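Local coordinates for ApeI dehydratase-like domain-containing protein (PDB 3ESI) that is of unknown function but, as a hotdog-fold member of the ApeI family, probably acts as a dehydratase on acyl thioesters, at residues Ser68-Lys73 with Ser114-Leu119. Residues are numbered along the deposited sequence; the frame is centred on the assembly and turned at random.
Sequences SIENIK and SGKIKL
The side chains of Glu-70 and Lys-116 lie alongside each other and end in a salt bridge, Glu-70 OE1 to Lys-116 NZ, of 3.4 Å. The glutamate reaches along the lysine because CG stands opposite the backbone N (chi1 180°) and the chain stays extended, while Lys-116 bends at chi3 (54°) to bring CE against the carboxylate. The other oxygen, Glu-70 OE2, lies 3.2 Å from Lys-118 CD; Lys-118 itself turns away, its NZ hydrogen-bonded to Lys-94 O. Asn-71 slants across Lys-116, and its OD1 takes a weak bond from Lys-116 N, which also donates to Asn-71 O at 2.8 Å. Lys-116 O receives Asn-71 N at 3.2 Å and, weakly and well off line, Glu-70 N. Ile-69/Ile-117 and Ile-72/Gly-115 flank this site as non-hydrogen-bonded pairs, with hydrogen-bonded Ser-68/Lys-118 and Lys-73/Ser-114 beyond them. Ile-69, Ile-72 and Ile-117 occupy the other face of the sheet; Ile-117 packs on Leu-49 and Met-53 of helix 45-59, whereas Ile-69 and Ile-72 meet His-36 and Phe-37, respectively, of the second subunit. At Gly-115 the absence of a side chain lets its CA come to 3.0 Å from Asn-71 O. Strands 64-74 (outermost within this chain) and 108-121 pair antiparallel, and the extra residue on 64-74, Glu-70 and Asn-71 both facing Lys-116, makes a classic beta bulge in the sheet that wraps the central helix of a hotdog fold.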
ATOM      1  N   SER A  68     -11.530   5.408 -19.017  1.00 43.34           N
ATOM      2  CA  SER A  68     -10.240   5.809 -18.467  1.00 43.32           C
ATOM      3  C   SER A  68     -10.300   6.994 -17.518  1.00 44.26           C
ATOM      4  O   SER A  68     -11.269   7.753 -17.491  1.00 43.55           O
ATOM      5  CB  SER A  68      -9.259   6.145 -19.596  1.00 42.73           C
ATOM      6  OG  SER A  68      -9.624   7.358 -20.229  1.00 43.83           O
ATOM      7  N   ILE A  69      -9.221   7.145 -16.759  1.00 45.70           N
ATOM      8  CA  ILE A  69      -9.057   8.221 -15.790  1.00 48.25           C
ATOM      9  C   ILE A  69      -8.271   9.342 -16.462  1.00 49.24           C
ATOM     10  O   ILE A  69      -7.072   9.211 -16.680  1.00 48.81           O
ATOM     11  CB  ILE A  69      -8.254   7.734 -14.545  1.00 49.32           C
ATOM     12  CG1 ILE A  69      -7.052   6.872 -14.990  1.00 53.09           C
ATOM     13  CG2 ILE A  69      -9.152   6.959 -13.589  1.00 49.21           C
ATOM     14  CD1 ILE A  69      -7.367   5.499 -15.703  1.00 54.36           C
ATOM     15  N   GLU A  70      -8.934  10.439 -16.811  1.00 50.16           N
ATOM     16  CA  GLU A  70      -8.216  11.529 -17.449  1.00 52.38           C
ATOM     17  C   GLU A  70      -7.271  12.165 -16.442  1.00 52.94           C
ATOM     18  O   GLU A  70      -6.153  12.530 -16.781  1.00 54.03           O
ATOM     19  CB  GLU A  70      -9.184  12.569 -18.029  1.00 54.30           C
ATOM     20  CG  GLU A  70      -8.483  13.753 -18.708  1.00 58.06           C
ATOM     21  CD  GLU A  70      -9.352  14.472 -19.744  1.00 60.58           C
ATOM     22  OE1 GLU A  70      -9.015  15.623 -20.109  1.00 59.83           O
ATOM     23  OE2 GLU A  70     -10.359  13.882 -20.200  1.00 61.90           O
ATOM     24  N   ASN A  71      -7.716  12.288 -15.197  1.00 53.56           N
ATOM     25  CA  ASN A  71      -6.876  12.854 -14.143  1.00 53.90           C
ATOM     26  C   ASN A  71      -7.527  12.742 -12.770  1.00 53.09           C
ATOM     27  O   ASN A  71      -8.723  12.969 -12.619  1.00 52.76           O
ATOM     28  CB  ASN A  71      -6.533  14.321 -14.444  1.00 56.23           C
ATOM     29  CG  ASN A  71      -7.757  15.164 -14.750  1.00 58.93           C
ATOM     30  OD1 ASN A  71      -8.651  15.315 -13.914  1.00 60.55           O
ATOM     31  ND2 ASN A  71      -7.804  15.723 -15.958  1.00 60.30           N
ATOM     32  N   ILE A  72      -6.728  12.361 -11.781  1.00 52.50           N
ATOM     33  CA  ILE A  72      -7.200  12.223 -10.413  1.00 52.98           C
ATOM     34  C   ILE A  72      -6.229  13.005  -9.550  1.00 52.35           C
ATOM     35  O   ILE A  72      -5.075  13.173  -9.913  1.00 52.55           O
ATOM     36  CB  ILE A  72      -7.193  10.755  -9.945  1.00 53.92           C
ATOM     37  CG1 ILE A  72      -7.781   9.862 -11.033  1.00 57.31           C
ATOM     38  CG2 ILE A  72      -8.029  10.608  -8.677  1.00 52.39           C
ATOM     39  CD1 ILE A  72      -7.924   8.402 -10.621  1.00 62.47           C
ATOM     40  N   LYS A  73      -6.692  13.471  -8.402  1.00 52.13           N
ATOM     41  CA  LYS A  73      -5.844  14.249  -7.515  1.00 52.18           C
ATOM     42  C   LYS A  73      -6.293  14.054  -6.065  1.00 50.87           C
ATOM     43  O   LYS A  73      -7.401  14.436  -5.685  1.00 49.87           O
ATOM     44  CB  LYS A  73      -5.928  15.721  -7.930  1.00 53.36           C
ATOM     45  CG  LYS A  73      -5.142  16.706  -7.094  1.00 56.48           C
ATOM     46  CD  LYS A  73      -5.480  18.128  -7.573  1.00 60.78           C
ATOM     47  CE  LYS A  73      -4.981  19.218  -6.620  1.00 63.31           C
ATOM     48  NZ  LYS A  73      -5.540  20.564  -6.981  1.00 63.01           N
ATOM     49  N   SER A 114     -10.404  14.883  -6.248  1.00 37.35           N
ATOM     50  CA  SER A 114     -11.250  15.294  -7.361  1.00 37.83           C
ATOM     51  C   SER A 114     -10.643  14.733  -8.623  1.00 37.77           C
ATOM     52  O   SER A 114      -9.497  14.292  -8.607  1.00 38.35           O
ATOM     53  CB  SER A 114     -11.309  16.817  -7.447  1.00 37.36           C
ATOM     54  OG  SER A 114     -10.005  17.387  -7.427  1.00 37.09           O
ATOM     55  N   GLY A 115     -11.400  14.727  -9.711  1.00 37.94           N
ATOM     56  CA  GLY A 115     -10.838  14.210 -10.938  1.00 39.55           C
ATOM     57  C   GLY A 115     -11.809  14.147 -12.081  1.00 41.84           C
ATOM     58  O   GLY A 115     -12.999  14.410 -11.902  1.00 42.93           O
ATOM     59  N   LYS A 116     -11.292  13.809 -13.261  1.00 43.45           N
ATOM     60  CA  LYS A 116     -12.115  13.692 -14.455  1.00 44.45           C
ATOM     61  C   LYS A 116     -11.943  12.293 -15.019  1.00 44.10           C
ATOM     62  O   LYS A 116     -10.833  11.796 -15.154  1.00 44.30           O
ATOM     63  CB  LYS A 116     -11.719  14.737 -15.503  1.00 44.74           C
ATOM     64  CG  LYS A 116     -12.429  14.547 -16.844  1.00 47.80           C
ATOM     65  CD  LYS A 116     -12.531  15.847 -17.648  1.00 49.59           C
ATOM     66  CE  LYS A 116     -11.176  16.513 -17.832  1.00 51.71           C
ATOM     67  NZ  LYS A 116     -11.291  17.756 -18.650  1.00 55.42           N
ATOM     68  N   ILE A 117     -13.059  11.664 -15.345  1.00 43.72           N
ATOM     69  CA  ILE A 117     -13.050  10.318 -15.876  1.00 43.38           C
ATOM     70  C   ILE A 117     -13.774  10.299 -17.219  1.00 45.86           C
ATOM     71  O   ILE A 117     -14.755  11.025 -17.414  1.00 46.34           O
ATOM     72  CB  ILE A 117     -13.760   9.377 -14.888  1.00 42.62           C
ATOM     73  CG1 ILE A 117     -12.995   9.378 -13.563  1.00 41.96           C
ATOM     74  CG2 ILE A 117     -13.875   7.980 -15.463  1.00 41.01           C
ATOM     75  CD1 ILE A 117     -13.701   8.633 -12.468  1.00 45.02           C
ATOM     76  N   LYS A 118     -13.277   9.493 -18.153  1.00 46.77           N
ATOM     77  CA  LYS A 118     -13.910   9.381 -19.456  1.00 46.98           C
ATOM     78  C   LYS A 118     -14.743   8.113 -19.397  1.00 46.23           C
ATOM     79  O   LYS A 118     -14.280   7.107 -18.864  1.00 45.48           O
ATOM     80  CB  LYS A 118     -12.856   9.251 -20.566  1.00 50.38           C
ATOM     81  CG  LYS A 118     -11.843  10.399 -20.653  1.00 54.15           C
ATOM     82  CD  LYS A 118     -12.470  11.709 -21.138  1.00 57.45           C
ATOM     83  CE  LYS A 118     -13.003  11.593 -22.564  1.00 58.73           C
ATOM     84  NZ  LYS A 118     -13.613  12.872 -23.018  1.00 58.68           N
ATOM     85  N   LEU A 119     -15.969   8.167 -19.914  1.00 46.48           N
ATOM     86  CA  LEU A 119     -16.848   6.996 -19.935  1.00 48.23           C
ATOM     87  C   LEU A 119     -17.196   6.656 -21.389  1.00 50.23           C
ATOM     88  O   LEU A 119     -17.000   7.480 -22.283  1.00 50.91           O
ATOM     89  CB  LEU A 119     -18.140   7.266 -19.151  1.00 47.68           C
ATOM     90  CG  LEU A 119     -18.065   7.744 -17.690  1.00 46.57           C
ATOM     91  CD1 LEU A 119     -19.486   7.784 -17.117  1.00 42.92           C
ATOM     92  CD2 LEU A 119     -17.172   6.825 -16.859  1.00 45.49           C
TER